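Local coordinates for protein ammonium transporter (Kuenenia stuttgartiensis, PDB 6EU6) that probably binds ammonium through its ammonium transporter family domain and acts as the membrane sensor of a signalling histidine kinase, at residues I173-M179 and A367-F372; V185-I189 and R389-E395. All coordinates share one frame; numbering follows the deposited sequence.

Contact 1: residues I173-M179 and A367-F372; sequences IGGWFAM and AFSWSF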
loop_
_atom_site.group_PDB
_atom_site.type_symbol
_atom_site.label_atom_id
_atom_site.label_comp_id
_atom_site.label_asym_id
_atom_site.label_seq_id
_atom_site.Cartn_x
_atom_site.Cartn_y
_atom_site.Cartn_z
ATOM N N ILE A 173 21.439 6.243 13.516
ATOM C CA ILE A 173 21.070 6.287 14.928
ATOM C C ILE A 173 20.332 5.038 15.371
ATOM O O ILE A 173 20.664 4.423 16.384
ATOM C CB ILE A 173 20.220 7.549 15.194
ATOM C CG1 ILE A 173 21.144 8.789 15.151
ATOM C CG2 ILE A 173 19.487 7.459 16.542
ATOM C CD1 ILE A 173 22.018 9.007 16.409
ATOM N N GLY A 174 19.280 4.667 14.638
ATOM C CA GLY A 174 18.583 3.437 14.937
ATOM C C GLY A 174 19.442 2.191 14.788
ATOM O O GLY A 174 19.320 1.270 15.596
ATOM N N GLY A 175 20.336 2.174 13.782
ATOM C CA GLY A 175 21.150 1.007 13.495
ATOM C C GLY A 175 22.219 0.772 14.608
ATOM O O GLY A 175 22.461 -0.365 14.974
ATOM N N TRP A 176 22.837 1.840 15.125
ATOM C CA TRP A 176 23.835 1.719 16.212
ATOM C C TRP A 176 23.189 1.329 17.549
ATOM O O TRP A 176 23.750 0.544 18.334
ATOM C CB TRP A 176 24.667 3.025 16.355
ATOM C CG TRP A 176 25.405 3.427 15.121
ATOM C CD1 TRP A 176 25.544 4.698 14.642
ATOM C CD2 TRP A 176 26.061 2.580 14.167
ATOM N NE1 TRP A 176 26.233 4.687 13.478
ATOM C CE2 TRP A 176 26.606 3.425 13.175
ATOM C CE3 TRP A 176 26.327 1.211 14.091
ATOM C CZ2 TRP A 176 27.304 2.946 12.095
ATOM C CZ3 TRP A 176 27.052 0.743 13.021
ATOM C CH2 TRP A 176 27.510 1.604 12.036
ATOM N N PHE A 177 21.974 1.810 17.794
ATOM C CA PHE A 177 21.203 1.343 18.925
ATOM C C PHE A 177 20.888 -0.135 18.806
ATOM O O PHE A 177 21.078 -0.896 19.757
ATOM C CB PHE A 177 19.923 2.159 19.040
ATOM C CG PHE A 177 19.153 1.908 20.309
ATOM C CD1 PHE A 177 19.689 2.229 21.555
ATOM C CD2 PHE A 177 17.877 1.322 20.264
ATOM C CE1 PHE A 177 18.976 1.964 22.736
ATOM C CE2 PHE A 177 17.159 1.102 21.430
ATOM C CZ PHE A 177 17.726 1.399 22.676
ATOM N N ALA A 178 20.464 -0.558 17.617
ATOM C CA ALA A 178 20.235 -1.939 17.346
ATOM C C ALA A 178 21.562 -2.702 17.571
ATOM O O ALA A 178 21.544 -3.821 18.048
ATOM C CB ALA A 178 19.779 -2.141 15.896
ATOM N N MET A 179 22.690 -2.140 17.126
ATOM C CA MET A 179 23.929 -2.889 17.237
ATOM C C MET A 179 24.307 -3.155 18.727
ATOM O O MET A 179 24.728 -4.273 19.068
ATOM C CB MET A 179 25.087 -2.154 16.584
ATOM C CG MET A 179 26.389 -2.903 16.740
ATOM S SD MET A 179 27.650 -2.088 15.740
ATOM C CE MET A 179 28.374 -1.026 16.906
ATOM N N ALA A 367 27.162 10.490 16.134
ATOM C CA ALA A 367 25.953 9.610 16.089
ATOM C C ALA A 367 26.251 8.217 16.631
ATOM O O ALA A 367 25.529 7.660 17.519
ATOM C CB ALA A 367 25.362 9.546 14.665
ATOM N N PHE A 368 27.399 7.692 16.220
ATOM C CA PHE A 368 27.844 6.408 16.733
ATOM C C PHE A 368 28.073 6.489 18.196
ATOM O O PHE A 368 27.598 5.655 18.941
ATOM C CB PHE A 368 29.096 5.889 15.962
ATOM C CG PHE A 368 29.568 4.575 16.434
ATOM C CD1 PHE A 368 29.057 3.411 15.904
ATOM C CD2 PHE A 368 30.482 4.484 17.490
ATOM C CE1 PHE A 368 29.446 2.168 16.362
ATOM C CE2 PHE A 368 30.879 3.233 17.945
ATOM C CZ PHE A 368 30.374 2.074 17.385
ATOM N N SER A 369 28.858 7.457 18.642
ATOM C CA SER A 369 29.242 7.473 20.065
ATOM C C SER A 369 28.036 7.635 20.957
ATOM O O SER A 369 27.958 7.013 22.042
ATOM C CB SER A 369 30.236 8.624 20.360
ATOM O OG SER A 369 31.402 8.487 19.533
ATOM N N TRP A 370 27.134 8.538 20.557
ATOM C CA TRP A 370 25.925 8.772 21.314
ATOM C C TRP A 370 24.985 7.530 21.351
ATOM O O TRP A 370 24.585 7.091 22.417
ATOM C CB TRP A 370 25.230 9.973 20.689
ATOM C CG TRP A 370 23.854 10.395 21.290
ATOM C CD1 TRP A 370 22.600 10.318 20.652
ATOM C CD2 TRP A 370 23.620 11.037 22.530
ATOM N NE1 TRP A 370 21.620 10.851 21.476
ATOM C CE2 TRP A 370 22.212 11.267 22.642
ATOM C CE3 TRP A 370 24.438 11.371 23.616
ATOM C CZ2 TRP A 370 21.643 11.896 23.759
ATOM C CZ3 TRP A 370 23.854 12.007 24.732
ATOM C CH2 TRP A 370 22.471 12.249 24.792
ATOM N N SER A 371 24.613 6.995 20.170
ATOM C CA SER A 371 23.623 5.950 20.085
ATOM C C SER A 371 24.174 4.585 20.459
ATOM O O SER A 371 23.575 3.884 21.278
ATOM C CB SER A 371 22.894 5.967 18.681
ATOM O OG SER A 371 21.954 4.916 18.652
ATOM N N PHE A 372 25.345 4.196 19.958
ATOM C CA PHE A 372 25.937 2.951 20.446
ATOM C C PHE A 372 26.300 3.082 21.936
ATOM O O PHE A 372 26.043 2.194 22.709
ATOM C CB PHE A 372 27.151 2.621 19.627
ATOM C CG PHE A 372 27.737 1.316 19.965
ATOM C CD1 PHE A 372 27.123 0.132 19.541
ATOM C CD2 PHE A 372 28.922 1.251 20.717
ATOM C CE1 PHE A 372 27.620 -1.094 19.921
ATOM C CE2 PHE A 372 29.434 0.021 21.084
ATOM C CZ PHE A 372 28.800 -1.152 20.660
#

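Contact 2: residues V185-I189 and R389-E395; sequences VGPRI and RVTPEEE. With LMT (dodecyl-beta-D-maltoside), chain E; ZDM (nonyl 4-O-alpha-D-glucopyranosyl-beta-D-glucopyranoside), chain D.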
loop_
_atom_site.group_PDB
_atom_site.type_symbol
_atom_site.label_atom_id
_atom_site.label_comp_id
_atom_site.label_asym_id
_atom_site.label_seq_id
_atom_site.Cartn_x
_atom_site.Cartn_y
_atom_site.Cartn_z
ATOM N N VAL A 185 22.333 -8.687 23.827
ATOM C CA VAL A 185 21.480 -9.899 23.832
ATOM C C VAL A 185 22.321 -11.190 23.537
ATOM O O VAL A 185 22.076 -12.278 24.068
ATOM C CB VAL A 185 20.345 -9.727 22.797
ATOM C CG1 VAL A 185 19.644 -11.038 22.536
ATOM C CG2 VAL A 185 19.374 -8.655 23.239
ATOM N N GLY A 186 23.261 -11.052 22.630
ATOM C CA GLY A 186 24.117 -12.124 22.219
ATOM C C GLY A 186 23.546 -12.826 21.016
ATOM O O GLY A 186 22.388 -12.621 20.652
ATOM N N PRO A 187 24.332 -13.707 20.420
ATOM C CA PRO A 187 23.849 -14.402 19.213
ATOM C C PRO A 187 22.784 -15.428 19.440
ATOM O O PRO A 187 22.547 -15.913 20.554
ATOM C CB PRO A 187 25.111 -15.110 18.655
ATOM C CG PRO A 187 26.257 -14.642 19.544
ATOM C CD PRO A 187 25.662 -14.165 20.834
ATOM N N ARG A 188 22.099 -15.759 18.371
ATOM C CA ARG A 188 21.143 -16.837 18.469
ATOM C C ARG A 188 21.941 -18.126 18.819
ATOM O O ARG A 188 23.086 -18.324 18.367
ATOM C CB ARG A 188 20.365 -16.982 17.139
ATOM C CG ARG A 188 19.397 -15.823 16.844
ATOM C CD ARG A 188 18.778 -15.920 15.473
ATOM N NE ARG A 188 19.796 -15.514 14.484
ATOM C CZ ARG A 188 19.591 -15.424 13.171
ATOM N NH1 ARG A 188 18.379 -15.614 12.635
ATOM N NH2 ARG A 188 20.568 -15.020 12.431
ATOM N N ILE A 189 21.334 -18.978 19.613
ATOM C CA ILE A 189 21.955 -20.222 19.997
ATOM C C ILE A 189 22.603 -21.027 18.895
ATOM O O ILE A 189 23.726 -21.499 19.051
ATOM C CB ILE A 189 21.025 -21.186 20.775
ATOM C CG1 ILE A 189 19.868 -21.618 19.905
ATOM C CG2 ILE A 189 20.656 -20.568 22.107
ATOM C CD1 ILE A 189 18.743 -22.309 20.621
ATOM N N ARG A 389 17.679 -11.993 27.181
ATOM C CA ARG A 389 17.271 -13.102 26.334
ATOM C C ARG A 389 16.198 -13.965 26.926
ATOM O O ARG A 389 16.018 -14.025 28.139
ATOM C CB ARG A 389 18.349 -14.081 26.029
ATOM C CG ARG A 389 19.658 -13.584 25.721
ATOM C CD ARG A 389 20.603 -14.760 25.674
ATOM N NE ARG A 389 20.370 -15.720 24.589
ATOM C CZ ARG A 389 21.020 -15.783 23.428
ATOM N NH1 ARG A 389 21.932 -14.877 23.056
ATOM N NH2 ARG A 389 20.752 -16.765 22.609
ATOM N N VAL A 390 15.529 -14.698 26.056
ATOM C CA VAL A 390 14.657 -15.777 26.486
ATOM C C VAL A 390 15.519 -17.016 26.814
ATOM O O VAL A 390 16.716 -17.079 26.479
ATOM C CB VAL A 390 13.561 -16.122 25.446
ATOM C CG1 VAL A 390 12.780 -14.907 25.060
ATOM C CG2 VAL A 390 14.136 -16.825 24.182
ATOM N N THR A 391 14.914 -18.020 27.453
ATOM C CA THR A 391 15.671 -19.240 27.807
ATOM C C THR A 391 15.980 -20.013 26.539
ATOM O O THR A 391 15.290 -19.880 25.512
ATOM C CB THR A 391 14.911 -20.144 28.799
ATOM O OG1 THR A 391 13.728 -20.674 28.164
ATOM C CG2 THR A 391 14.490 -19.326 30.027
ATOM N N PRO A 392 17.034 -20.828 26.579
ATOM C CA PRO A 392 17.360 -21.575 25.391
ATOM C C PRO A 392 16.219 -22.480 24.926
ATOM O O PRO A 392 16.065 -22.705 23.702
ATOM C CB PRO A 392 18.558 -22.410 25.850
ATOM C CG PRO A 392 19.216 -21.570 26.869
ATOM C CD PRO A 392 18.010 -21.087 27.645
ATOM N N GLU A 393 15.399 -22.964 25.865
ATOM C CA GLU A 393 14.325 -23.906 25.517
ATOM C C GLU A 393 13.284 -23.143 24.658
ATOM O O GLU A 393 12.849 -23.560 23.605
ATOM C CB GLU A 393 13.661 -24.523 26.798
ATOM C CG GLU A 393 14.619 -24.971 27.915
ATOM C CD GLU A 393 14.993 -23.867 28.947
ATOM O OE1 GLU A 393 14.102 -23.362 29.695
ATOM O OE2 GLU A 393 16.202 -23.518 29.026
ATOM N N GLU A 394 12.907 -21.975 25.143
ATOM C CA GLU A 394 12.033 -21.080 24.427
ATOM C C GLU A 394 12.580 -20.659 23.050
ATOM O O GLU A 394 11.902 -20.675 21.982
ATOM C CB GLU A 394 11.810 -19.940 25.365
ATOM C CG GLU A 394 10.987 -18.872 24.820
ATOM C CD GLU A 394 10.427 -18.060 25.929
ATOM O OE1 GLU A 394 10.966 -18.132 27.127
ATOM O OE2 GLU A 394 9.416 -17.410 25.510
ATOM N N GLU A 395 13.874 -20.412 23.039
ATOM C CA GLU A 395 14.518 -20.093 21.805
ATOM C C GLU A 395 14.443 -21.216 20.781
ATOM O O GLU A 395 14.169 -20.966 19.621
ATOM C CB GLU A 395 15.910 -19.621 22.125
ATOM C CG GLU A 395 16.676 -19.213 20.909
ATOM C CD GLU A 395 18.055 -18.654 21.219
ATOM O OE1 GLU A 395 18.446 -18.502 22.416
ATOM O OE2 GLU A 395 18.735 -18.363 20.208
HETATM C C1B LMT E . 11.357 -13.703 28.482
HETATM C C2B LMT E . 11.189 -15.256 28.572
HETATM C C3B LMT E . 11.386 -15.723 30.008
HETATM C C4B LMT E . 12.771 -15.282 30.382
HETATM C C5B LMT E . 12.894 -13.781 30.375
HETATM C C6B LMT E . 14.292 -13.400 30.892
HETATM O O1B LMT E . 10.354 -13.066 29.264
HETATM O O2B LMT E . 9.876 -15.684 28.185
HETATM O O3B LMT E . 11.335 -17.143 30.202
HETATM O "O4'" LMT E . 13.101 -15.781 31.684
HETATM O O5B LMT E . 12.608 -13.289 29.035
HETATM O O6B LMT E . 15.331 -14.404 30.610
HETATM C "C1'" LMT E . 7.076 -10.599 29.028
HETATM C "C2'" LMT E . 7.290 -11.651 28.009
HETATM C "C3'" LMT E . 8.247 -12.663 28.451
HETATM C "C4'" LMT E . 9.550 -12.046 28.690
HETATM C "C5'" LMT E . 9.360 -10.834 29.634
HETATM C "C6'" LMT E . 10.662 -10.075 29.773
HETATM O "O1'" LMT E . 6.114 -9.679 28.562
HETATM O "O2'" LMT E . 6.101 -12.363 27.807
HETATM O "O3'" LMT E . 8.459 -13.664 27.474
HETATM O "O5'" LMT E . 8.325 -9.956 29.216
HETATM O "O6'" LMT E . 11.336 -9.777 28.534
HETATM C C1 LMT E . 5.847 -8.626 29.527
HETATM C C2 LMT E . 4.659 -7.771 29.061
HETATM C C3 LMT E . 4.439 -6.512 29.893
HETATM C C4 LMT E . 3.231 -5.672 29.409
HETATM C C5 LMT E . 3.622 -4.323 28.792
HETATM C C6 LMT E . 2.786 -3.102 29.169
HETATM C C7 LMT E . 3.020 -1.972 28.146
HETATM C C8 LMT E . 3.442 -0.633 28.741
HETATM C C9 LMT E . 3.690 0.488 27.697
HETATM C C10 LMT E . 3.741 1.934 28.312
HETATM C C11 LMT E . 4.797 2.953 27.761
HETATM C C12 LMT E . 4.295 4.175 26.964
HETATM C C1 ZDM D . 33.075 -10.765 20.051
HETATM O O1 ZDM D . 31.022 -16.232 20.303
HETATM C C2 ZDM D . 33.237 -12.287 19.844
HETATM O O2 ZDM D . 32.342 -18.546 17.709
HETATM C C3 ZDM D . 32.022 -13.241 20.049
HETATM O O3 ZDM D . 34.725 -15.490 20.499
HETATM C C4 ZDM D . 30.720 -12.478 20.342
HETATM O O4 ZDM D . 34.577 -17.193 18.297
HETATM C C5 ZDM D . 33.571 -16.340 20.420
HETATM O O5 ZDM D . 31.022 -11.415 21.224
HETATM C C6 ZDM D . 31.792 -10.296 20.805
HETATM O O6 ZDM D . 28.709 -17.716 19.960
HETATM C C7 ZDM D . 33.378 -16.814 18.985
HETATM O O7 ZDM D . 32.271 -14.223 21.080
HETATM C C8 ZDM D . 32.355 -17.925 19.005
HETATM C C9 ZDM D . 30.989 -17.309 19.360
HETATM C C10 ZDM D . 32.278 -15.581 20.637
HETATM C C11 ZDM D . 30.016 -18.311 19.969
HETATM O O16 ZDM D . 30.818 -9.342 20.312
HETATM C C18 ZDM D . 31.073 -8.258 19.418
HETATM C C19 ZDM D . 32.095 -7.265 19.929
HETATM C C22 ZDM D . 31.723 -5.823 19.621
HETATM C C25 ZDM D . 32.650 -5.169 18.618
HETATM C C28 ZDM D . 32.154 -3.803 18.122
HETATM C C31 ZDM D . 32.644 -2.642 18.971
HETATM C C34 ZDM D . 32.707 -1.345 18.196
HETATM O O49 ZDM D . 33.401 -10.124 18.802
HETATM O O55 ZDM D . 34.284 -12.638 20.732
HETATM C C57 ZDM D . 29.666 -13.345 21.046
HETATM O O61 ZDM D . 29.272 -14.397 20.165
#

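Contact 1: residues I173-M179 and A367-F372
Where Trp176 faces Phe372, the axes of the short helical segments 173-179 and 367-372 approach to 8.1 Å and cross at -47°, with the two CA atoms of that pair 4.9 Å apart. The Trp176 side chain is the knob of a knobs-into-holes contact, set among Ala367, Phe368, Ser371 and Phe372 of the partner helix. Its indole receives Phe368 edge-on in a T-shaped stack: the centroids of the five-membered ring and the phenyl ring lie 4.9 Å apart and the planes meet at 73°. Phe368 CD1 stands over the indole face, 3.6 Å from Trp176 CD2, and Phe368 CB adds a CH-pi contact over the five-membered ring. The first torsion of Trp176 (chi1 -58°) sets CG beside the backbone N, which brings the indole face against the Phe368 edge.

Both segments belong to long helices of the membrane bundle of the ammonium transporter family, 167-185 and 353-385. Helix 322-340 supplies Ile323 and Val331 against Trp176, while helix 121-144 brings Ile135 to both Phe177 and Ser371.

The polar link in this largely apolar interface is the bond from Ser371 OG to Ile173 O, 2.7 Å long, with the donor tilted slightly from the carbonyl plane. That oxygen also accepts the helical bond from Phe177 N, so one carbonyl serves two donors, and the buried serine hydroxyl is satisfied by main chain. Beside it, Ile173 CD1 reaches Ala367 CB at 3.8 Å and lies near the edge of the Trp370 indole, whose NE1 is bonded to Ile135 O. Farther along helix 167-185, Met179 SD lies obliquely 5.1 Å from the Phe372 ring centroid, a Met-aromatic contact whose detail is doubtful because Met179 CE is modelled too close to that ring.

Contact 2: residues V185-I189 and R389-E395
Arg389 inserts its guanidinium group against the backbone that follows helix 167-185 and grips Pro187 O end-on with two nitrogens. At one rim of the helical bundle of the ammonium transporter family, this joins the C-terminal end of helix 167-185 and its following loop to the segment leading into helix 392-397. NH1 lies 2.8 Å and NH2 2.9 Å from Pro187 O, and the oxygen is only 1° out of the guanidinium plane. Seen from the carbonyl the two donors differ: NH2 is tilted 19° from its plane, whereas NH1 stands above it. Arg389 NH1 has a second acceptor, Val185 O at 2.8 Å, so one nitrogen bridges the last helical carbonyl and a loop carbonyl. The bend at chi3 turns the guanidinium out of the line of the aliphatic chain, whose CG packs on Val185 CG1. Between those carbonyls Gly186 leaves the helix with positive phi, and Arg389 NH1 passes 3.3 Å from Gly186 C.

Glu395 completes the first shell. Its OE1 takes Arg389 NH2 on the syn lone pair in a 2.9 Å salt bridge, while OE2 accepts Ile189 N at 2.7 Å in a nearly straight bond (168°). The carboxylate therefore joins arginine and loop backbone and helps fix the guanidinium's rotation, and the bridge would be expected to stabilise both charges.

Farther out, Thr391 is the N-cap of helix 392-397, its OG1 weakly accepting Glu394 N, and Glu395 projects from the first turn. The Arg188 guanidinium is held by salt bridges to Asp317 and Glu117, and Arg118 donates to Gly186 O. Detergent flanks the site: Pro187 CG touches ZDM, Glu394 OE1 receives LMT O2B, and LMT O6B donates to Arg389 O at 2.6 Å.

How the contacts relate
Helices 167-185 and 353-385, which pack together in contact 1, lead toward contact 2: its segment 185-189 starts on the last residue of the former, and 389-395 follows the latter. The segments alternate along the chain, so the same two parts of the protein meet twice, first helix to helix, then at the end of the first helix and the loop and short helix after the second. The centres are about 23 Å apart and the nearest atoms about 7 Å, without touching. The detergent ZDM spans both: the end of its nonyl chain comes within about 4 Å (nearest atoms) of the Phe368 side chain, while its sugar end meets Pro187.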